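Local coordinates for putative chorismate mutase (Yersinia pestis biovar Microtus str. 91001, PDB 2GBB), which catalyses the Claisen rearrangement of chorismate to prephenate, as a secreted chorismate mutase with an all-helical fold, at residues A[4-9]-A[108-113]; A[17-22]-A[86-91]. All coordinates share one frame; numbering follows the deposited sequence. Where two conformers were deposited one is given.

Contact 1: A[4-9]-A[108-113]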
ATOM      1  N   GLY A   4     -10.690 -29.068   9.308  1.00 50.43           N
ATOM      2  CA  GLY A   4     -11.126 -27.662   9.182  1.00 46.86           C
ATOM      3  C   GLY A   4     -10.487 -26.702  10.171  1.00 44.40           C
ATOM      4  O   GLY A   4     -11.053 -25.649  10.491  1.00 44.97           O
ATOM      5  N   GLN A   5      -9.299 -27.039  10.663  1.00 41.96           N
ATOM      6  CA  GLN A   5      -8.635 -26.178  11.638  1.00 39.54           C
ATOM      7  C   GLN A   5      -7.413 -25.357  11.130  1.00 36.86           C
ATOM      8  O   GLN A   5      -6.673 -24.802  11.928  1.00 34.59           O
ATOM      9  CB  GLN A   5      -8.285 -26.978  12.905  1.00 40.81           C
ATOM     10  CG  GLN A   5      -9.494 -27.546  13.708  1.00 44.79           C
ATOM     11  CD  GLN A   5     -10.712 -26.598  13.795  1.00 50.64           C
ATOM     12  OE1 GLN A   5     -10.604 -25.397  14.138  1.00 52.03           O
ATOM     13  NE2 GLN A   5     -11.883 -27.147  13.487  1.00 51.17           N
ATOM     14  N   THR A   6      -7.231 -25.254   9.808  1.00 34.78           N
ATOM     15  CA  THR A   6      -6.071 -24.540   9.252  1.00 32.42           C
ATOM     16  C   THR A   6      -6.291 -23.031   9.174  1.00 31.46           C
ATOM     17  O   THR A   6      -5.427 -22.250   9.569  1.00 30.64           O
ATOM     18  CB  THR A   6      -5.655 -25.090   7.854  1.00 32.95           C
ATOM     19  OG1 THR A   6      -5.397 -26.492   7.962  1.00 33.15           O
ATOM     20  CG2 THR A   6      -4.354 -24.409   7.369  1.00 32.02           C
ATOM     21  N   ALA A   7      -7.452 -22.630   8.665  1.00 29.65           N
ATOM     22  CA  ALA A   7      -7.769 -21.212   8.492  1.00 29.32           C
ATOM     23  C   ALA A   7      -7.533 -20.325   9.706  1.00 29.01           C
ATOM     24  O   ALA A   7      -7.046 -19.208   9.528  1.00 30.91           O
ATOM     25  CB  ALA A   7      -9.179 -21.035   7.983  1.00 29.13           C
ATOM     26  N   PRO A   8      -7.909 -20.777  10.935  1.00 28.45           N
ATOM     27  CA  PRO A   8      -7.648 -19.981  12.145  1.00 27.53           C
ATOM     28  C   PRO A   8      -6.170 -19.637  12.314  1.00 26.86           C
ATOM     29  O   PRO A   8      -5.812 -18.522  12.744  1.00 27.52           O
ATOM     30  CB  PRO A   8      -8.128 -20.900  13.276  1.00 27.21           C
ATOM     31  CG  PRO A   8      -9.239 -21.754  12.651  1.00 28.06           C
ATOM     32  CD  PRO A   8      -8.677 -22.007  11.245  1.00 28.50           C
ATOM     33  N   LEU A   9      -5.316 -20.573  11.940  1.00 25.73           N
ATOM     34  CA  LEU A   9      -3.860 -20.377  11.989  1.00 25.19           C
ATOM     35  C   LEU A   9      -3.382 -19.387  10.946  1.00 23.88           C
ATOM     36  O   LEU A   9      -2.550 -18.532  11.242  1.00 23.60           O
ATOM     37  CB  LEU A   9      -3.126 -21.726  11.867  1.00 25.81           C
ATOM     38  CG  LEU A   9      -3.581 -22.778  12.914  1.00 28.41           C
ATOM     39  CD1 LEU A   9      -3.307 -24.223  12.502  1.00 31.02           C
ATOM     40  CD2 LEU A   9      -2.930 -22.498  14.271  1.00 32.14           C
ATOM     41  N   LEU A 108       1.576 -25.624   8.621  1.00 27.83           N
ATOM     42  CA  LEU A 108       2.055 -26.786   7.887  1.00 28.55           C
ATOM     43  C   LEU A 108       1.807 -28.121   8.624  1.00 28.76           C
ATOM     44  O   LEU A 108       1.495 -29.125   7.992  1.00 27.69           O
ATOM     45  CB  LEU A 108       3.554 -26.640   7.599  1.00 28.37           C
ATOM     46  CG  LEU A 108       4.018 -25.497   6.690  1.00 28.66           C
ATOM     47  CD1 LEU A 108       5.519 -25.719   6.399  1.00 26.31           C
ATOM     48  CD2 LEU A 108       3.248 -25.480   5.435  1.00 25.94           C
ATOM     49  N   GLU A 109       1.992 -28.113   9.935  1.00 28.62           N
ATOM     50  CA  GLU A 109       1.671 -29.262  10.780  1.00 30.90           C
ATOM     51  C   GLU A 109       0.184 -29.591  10.685  1.00 31.05           C
ATOM     52  O   GLU A 109      -0.183 -30.757  10.532  1.00 32.38           O
ATOM     53  CB  GLU A 109       2.036 -29.013  12.251  1.00 29.08           C
ATOM     54  CG  GLU A 109       3.514 -28.896  12.460  1.00 33.11           C
ATOM     55  CD  GLU A 109       3.894 -28.554  13.897  1.00 34.94           C
ATOM     56  OE1 GLU A 109       3.237 -27.737  14.567  1.00 34.79           O
ATOM     57  OE2 GLU A 109       4.887 -29.105  14.364  1.00 40.11           O
ATOM     58  N   GLN A 110      -0.666 -28.568  10.742  1.00 31.12           N
ATOM     59  CA  GLN A 110      -2.093 -28.790  10.667  1.00 30.17           C
ATOM     60  C   GLN A 110      -2.555 -29.324   9.308  1.00 30.70           C
ATOM     61  O   GLN A 110      -3.437 -30.215   9.227  1.00 30.11           O
ATOM     62  CB  GLN A 110      -2.828 -27.493  11.004  1.00 31.02           C
ATOM     63  CG  GLN A 110      -4.332 -27.654  11.257  1.00 32.53           C
ATOM     64  CD  GLN A 110      -4.658 -28.729  12.291  1.00 36.11           C
ATOM     65  OE1 GLN A 110      -4.061 -28.780  13.357  1.00 38.79           O
ATOM     66  NE2 GLN A 110      -5.613 -29.584  11.970  1.00 36.05           N
ATOM     67  N   ILE A 111      -2.024 -28.748   8.237  1.00 29.68           N
ATOM     68  CA  ILE A 111      -2.305 -29.253   6.890  1.00 30.21           C
ATOM     69  C   ILE A 111      -1.873 -30.723   6.699  1.00 31.26           C
ATOM     70  O   ILE A 111      -2.624 -31.527   6.122  1.00 30.53           O
ATOM     71  CB  ILE A 111      -1.653 -28.368   5.785  1.00 29.72           C
ATOM     72  CG1 ILE A 111      -2.441 -27.055   5.617  1.00 29.03           C
ATOM     73  CG2 ILE A 111      -1.650 -29.106   4.453  1.00 28.25           C
ATOM     74  CD1 ILE A 111      -1.711 -25.963   4.739  1.00 29.68           C
ATOM     75  N   ALA A 112      -0.675 -31.063   7.171  1.00 32.21           N
ATOM     76  CA  ALA A 112      -0.164 -32.431   7.057  1.00 33.85           C
ATOM     77  C   ALA A 112      -1.100 -33.383   7.801  1.00 35.50           C
ATOM     78  O   ALA A 112      -1.590 -34.341   7.227  1.00 35.52           O
ATOM     79  CB  ALA A 112       1.267 -32.536   7.627  1.00 33.43           C
ATOM     80  N   GLU A 113      -1.350 -33.107   9.081  1.00 36.80           N
ATOM     81  CA  GLU A 113      -2.333 -33.864   9.857  1.00 38.63           C
ATOM     82  C   GLU A 113      -3.662 -34.057   9.069  1.00 38.45           C
ATOM     83  O   GLU A 113      -4.119 -35.203   8.839  1.00 38.57           O
ATOM     84  CB  GLU A 113      -2.563 -33.182  11.216  1.00 39.09           C
ATOM     85  CG  GLU A 113      -3.281 -34.049  12.284  1.00 44.96           C
ATOM     86  CD  GLU A 113      -4.763 -33.630  12.526  1.00 51.76           C
ATOM     87  OE1 GLU A 113      -5.507 -33.432  11.540  1.00 53.08           O
ATOM     88  OE2 GLU A 113      -5.185 -33.512  13.716  1.00 55.87           O
TER
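Gln110 meets three residues of 4-9, and successive atoms of its side chain touch different ones. Gln110 CB lies 3.6 Å from Leu9 CD1, the one leucine branch that makes contact, and the two side chains cross at about a right angle. Gln110 CG comes next, 3.7 Å from Thr6 OG1 and 3.8 Å from the backbone carbonyl Gln5 O; a methylene beside two oxygens makes this van der Waals contact, not a hydrogen bond. With CG anti to the backbone N (chi1 -167°), the bend at chi2 (52°) brings Gln110 NE2 over to Gln5 CB, 3.8 Å away. The polar partner of NE2 lies beyond the segments: it is hydrogen-bonded to Glu114 OE2, an atom that also accepts Gln5 N, while Glu114 OE1 takes Gly4 N. One carboxylate, a turn further along the helix, thus bridges the amide of Gln110 and the backbone of 4-9.

Ile111, the next residue, offers its longer branch. Ile111 CG1 stands 3.7 Å from Thr6 CG2, the two side chains crossing roughly perpendicularly. Thr6 therefore sits against both helix residues: its methyl faces Ile111, and its hydroxyl oxygen lies between Gln110 CG and Ile111 CG1. The closest pair of CA atoms, Thr6 CA and Gln110 CA, is 6.0 Å apart.

No hydrogen bond joins the two segments directly, and the buried surface is a modest 210 Å². The side chain of Leu9 is about 7 Å from that of Arg13, a probable substrate-binding residue. Within the all-helical bundle, the loop entering helix 7-14 packs against the C-terminal part of helix 93-117, near the disulfide Cys3-Cys118. Thr6 and Leu9 also touch Ile107, Ile111 reaches Leu61 of helix 55-82 and Val153, and Ala7 packs on Phe129 and Thr132 of helix 126-132.

Contact 2: A[17-22]-A[86-91]. With SO4 (sulfate ion), chain F.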
HETATM    1  N   MSE A  17       0.813  -8.593  10.648  1.00 23.77           N
HETATM    2  CA  MSE A  17       1.374  -7.868   9.513  1.00 22.52           C
HETATM    3  C   MSE A  17       1.249  -6.355   9.648  1.00 23.19           C
HETATM    4  O   MSE A  17       2.018  -5.589   9.041  1.00 20.94           O
HETATM    5  CB  MSE A  17       0.737  -8.369   8.229  1.00 23.69           C
HETATM    6  CG  MSE A  17       1.057  -9.845   7.974  1.00 20.77           C
HETATM    7 SE   MSE A  17       2.975 -10.190   8.019  0.60 21.22          SE
HETATM    8  CE  MSE A  17       2.813 -12.066   7.956  1.00 21.36           C
ATOM      9  N   LYS A  18       0.304  -5.929  10.483  1.00 22.98           N
ATOM     10  CA  LYS A  18       0.245  -4.521  10.866  1.00 24.43           C
ATOM     11  C   LYS A  18       1.543  -4.144  11.573  1.00 23.98           C
ATOM     12  O   LYS A  18       2.103  -3.107  11.255  1.00 23.97           O
ATOM     13  CB  LYS A  18      -0.992  -4.167  11.708  1.00 24.07           C
ATOM     14  CG  LYS A  18      -1.083  -2.637  12.006  1.00 26.52           C
ATOM     15  CD  LYS A  18      -2.086  -2.352  13.105  1.00 29.64           C
ATOM     16  CE  LYS A  18      -2.322  -0.839  13.321  1.00 30.69           C
ATOM     17  NZ  LYS A  18      -3.531  -0.714  14.233  1.00 30.10           N
ATOM     18  N   ASP A  19       2.047  -4.984  12.483  1.00 23.94           N
ATOM     19  CA  ASP A  19       3.339  -4.673  13.121  1.00 24.12           C
ATOM     20  C   ASP A  19       4.493  -4.617  12.140  1.00 23.76           C
ATOM     21  O   ASP A  19       5.394  -3.779  12.323  1.00 23.61           O
ATOM     22  CB  ASP A  19       3.709  -5.702  14.167  1.00 24.98           C
ATOM     23  CG  ASP A  19       2.870  -5.546  15.439  1.00 28.36           C
ATOM     24  OD1 ASP A  19       3.058  -4.567  16.157  1.00 30.21           O
ATOM     25  OD2 ASP A  19       1.996  -6.374  15.667  1.00 29.80           O
ATOM     26  N   VAL A  20       4.493  -5.522  11.149  1.00 22.10           N
ATOM     27  CA  VAL A  20       5.585  -5.546  10.156  1.00 21.41           C
ATOM     28  C   VAL A  20       5.518  -4.273   9.333  1.00 21.60           C
ATOM     29  O   VAL A  20       6.521  -3.623   9.131  1.00 22.34           O
ATOM     30  CB  VAL A  20       5.535  -6.816   9.248  1.00 22.47           C
ATOM     31  CG1 VAL A  20       6.683  -6.799   8.199  1.00 19.89           C
ATOM     32  CG2 VAL A  20       5.590  -8.143  10.091  1.00 20.94           C
ATOM     33  N   ALA A  21       4.300  -3.877   8.920  1.00 21.97           N
ATOM     34  CA  ALA A  21       4.058  -2.644   8.173  1.00 21.69           C
ATOM     35  C   ALA A  21       4.546  -1.449   8.972  1.00 21.83           C
ATOM     36  O   ALA A  21       5.153  -0.525   8.400  1.00 22.08           O
ATOM     37  CB  ALA A  21       2.543  -2.477   7.874  1.00 19.61           C
ATOM     38  N   GLY A  22       4.242  -1.444  10.277  1.00 22.87           N
ATOM     39  CA  GLY A  22       4.655  -0.325  11.157  1.00 23.09           C
ATOM     40  C   GLY A  22       6.158  -0.237  11.302  1.00 23.23           C
ATOM     41  O   GLY A  22       6.714   0.865  11.281  1.00 24.47           O
ATOM     42  N   PRO A  86      -0.768   7.681  16.056  1.00 47.21           N
ATOM     43  CA  PRO A  86       0.367   7.909  16.969  1.00 48.01           C
ATOM     44  C   PRO A  86       0.132   7.166  18.297  1.00 47.87           C
ATOM     45  O   PRO A  86      -1.014   6.939  18.684  1.00 48.29           O
ATOM     46  CB  PRO A  86       0.357   9.442  17.190  1.00 48.13           C
ATOM     47  CG  PRO A  86      -0.569   9.999  16.155  1.00 48.71           C
ATOM     48  CD  PRO A  86      -1.587   8.896  15.916  1.00 47.47           C
ATOM     49  N   GLY A  87       1.185   6.749  18.981  1.00 47.82           N
ATOM     50  CA  GLY A  87       0.942   5.864  20.154  1.00 47.59           C
ATOM     51  C   GLY A  87       0.146   4.558  19.938  1.00 46.23           C
ATOM     52  O   GLY A  87      -0.331   3.960  20.916  1.00 46.32           O
ATOM     53  N   TRP A  88      -0.051   4.132  18.675  1.00 44.08           N
ATOM     54  CA  TRP A  88       0.033   2.696  18.377  1.00 41.26           C
ATOM     55  C   TRP A  88       1.470   2.536  17.955  1.00 40.44           C
ATOM     56  O   TRP A  88       1.959   3.281  17.120  1.00 40.73           O
ATOM     57  CB  TRP A  88      -0.871   2.200  17.243  1.00 39.98           C
ATOM     58  CG  TRP A  88      -0.495   0.762  16.818  1.00 37.56           C
ATOM     59  CD1 TRP A  88      -0.901  -0.385  17.420  1.00 37.48           C
ATOM     60  CD2 TRP A  88       0.376   0.354  15.737  1.00 35.97           C
ATOM     61  NE1 TRP A  88      -0.355  -1.485  16.789  1.00 38.21           N
ATOM     62  CE2 TRP A  88       0.436  -1.058  15.756  1.00 35.64           C
ATOM     63  CE3 TRP A  88       1.118   1.047  14.766  1.00 34.27           C
ATOM     64  CZ2 TRP A  88       1.188  -1.799  14.827  1.00 35.51           C
ATOM     65  CZ3 TRP A  88       1.870   0.304  13.837  1.00 37.21           C
ATOM     66  CH2 TRP A  88       1.903  -1.102  13.884  1.00 34.56           C
ATOM     67  N   GLN A  89       2.160   1.580  18.546  1.00 39.73           N
ATOM     68  CA  GLN A  89       3.552   1.343  18.213  1.00 38.30           C
ATOM     69  C   GLN A  89       3.759  -0.130  17.820  1.00 36.57           C
ATOM     70  O   GLN A  89       3.170  -1.030  18.408  1.00 36.68           O
ATOM     71  CB  GLN A  89       4.417   1.698  19.432  0.50 38.51           C
ATOM     72  CG  GLN A  89       5.479   0.643  19.858  0.50 38.88           C
ATOM     73  CD  GLN A  89       6.923   1.109  19.682  0.50 40.21           C
ATOM     74  OE1 GLN A  89       7.412   1.967  20.427  0.50 39.86           O
ATOM     75  NE2 GLN A  89       7.618   0.525  18.711  0.50 38.30           N
ATOM     76  N   PRO A  90       4.526  -0.373  16.749  1.00 34.91           N
ATOM     77  CA  PRO A  90       4.793  -1.748  16.376  1.00 33.67           C
ATOM     78  C   PRO A  90       5.651  -2.483  17.419  1.00 31.59           C
ATOM     79  O   PRO A  90       6.511  -1.890  18.055  1.00 30.44           O
ATOM     80  CB  PRO A  90       5.529  -1.611  15.044  1.00 34.27           C
ATOM     81  CG  PRO A  90       6.073  -0.249  15.032  1.00 34.39           C
ATOM     82  CD  PRO A  90       5.121   0.586  15.812  1.00 34.91           C
ATOM     83  N   LYS A  91       5.380  -3.758  17.602  1.00 30.01           N
ATOM     84  CA  LYS A  91       6.224  -4.626  18.422  1.00 30.07           C
ATOM     85  C   LYS A  91       7.631  -4.796  17.814  1.00 28.74           C
ATOM     86  O   LYS A  91       7.809  -4.583  16.618  1.00 28.83           O
ATOM     87  CB  LYS A  91       5.509  -5.979  18.611  1.00 29.65           C
ATOM     88  CG  LYS A  91       4.333  -5.865  19.614  1.00 33.30           C
ATOM     89  CD  LYS A  91       3.510  -7.166  19.681  1.00 33.08           C
ATOM     90  CE  LYS A  91       2.065  -6.901  20.196  1.00 37.91           C
ATOM     91  NZ  LYS A  91       1.244  -8.189  20.158  1.00 40.17           N
TER
HETATM   92  S   SO4 F 200      -6.702  -1.765  13.080  0.50 49.32           S
HETATM   93  O1  SO4 F 200      -5.629  -1.544  12.130  0.50 46.22           O
HETATM   94  O2  SO4 F 200      -6.115  -2.186  14.344  0.50 48.24           O
HETATM   95  O3  SO4 F 200      -7.449  -0.521  13.261  0.50 48.27           O
HETATM   96  O4  SO4 F 200      -7.621  -2.783  12.588  0.50 48.61           O
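Lys18 lies across the indole of Trp88, the two side chains running in opposite directions. From CB the chain leaves with CG anti to the backbone N (chi1 -176°) and stays extended to the end, which lets a straight run of methylenes pass over the ring. Lys18 CG is 3.7 Å from Trp88 CZ2, and CD rests above the same atom. Lys18 CE is centred over the six-membered ring of Trp88, 3.8 Å from its centroid, a CH-pi contact. Lys18 NZ ends above the five-membered ring of Trp88, 4.1 Å from the centroid and only 5° off the normal, which meets the geometry of a cation-pi interaction. Lys18 NZ also donates to two oxygens of a sulfate, O2 at 3.0 Å being the nearer, and forms a salt bridge with Glu85; Tyr76 OH binds the same sulfate.

The helix backbone takes part as well: Lys18 O is 3.3 Å from Trp88 CH2. Gly22 CA comes to the indole edge in its plane, and having no side chain here lets the helix backbone approach that closely. On the opposite face, offset toward the rim, lies Pro90 N; the ring of Trp80 of helix 55-82 also meets Trp88. Pro90 CG packs 3.7 Å from Gly22 C.

Asp19 supplies the directional bond. Lys91 N donates to Asp19 OD1 at 2.9 Å and 169°, nearly straight, although it comes from above the carboxylate plane.

The contact borders the probable substrate site, the side chain of Lys18 being about 6 Å from that of Ile72. The surroundings of the ammonium, a pi face, a carboxylate and an anion probably from the crystallisation liquor, would be expected to stabilise the protonated lysine. The Lys91 N to Asp19 OD1 bond and the Lys18-Trp88 cation-pi contact directly tie loop 86-91 to helix 17-26.

Both contacts set an early part of the chain against the region of helix 93-117, but at its two ends: contact 1 on the helix's C-terminal part, contact 2 on the loop that leads into it. They lie on opposite sides of the chain's centre, with centres about 27 Å apart, and contact 2 is nested within the sequence span that contact 1 closes. Each is partly buried, and the centre of contact 2 lies farther out, about 17 Å from the chain's centre against 12 Å. Chemistry follows place: 4-9/108-113 relies on van der Waals contact, with its polar links routed through Glu114, whereas 17-22/86-91 carries a direct hydrogen bond and a cation-pi interaction.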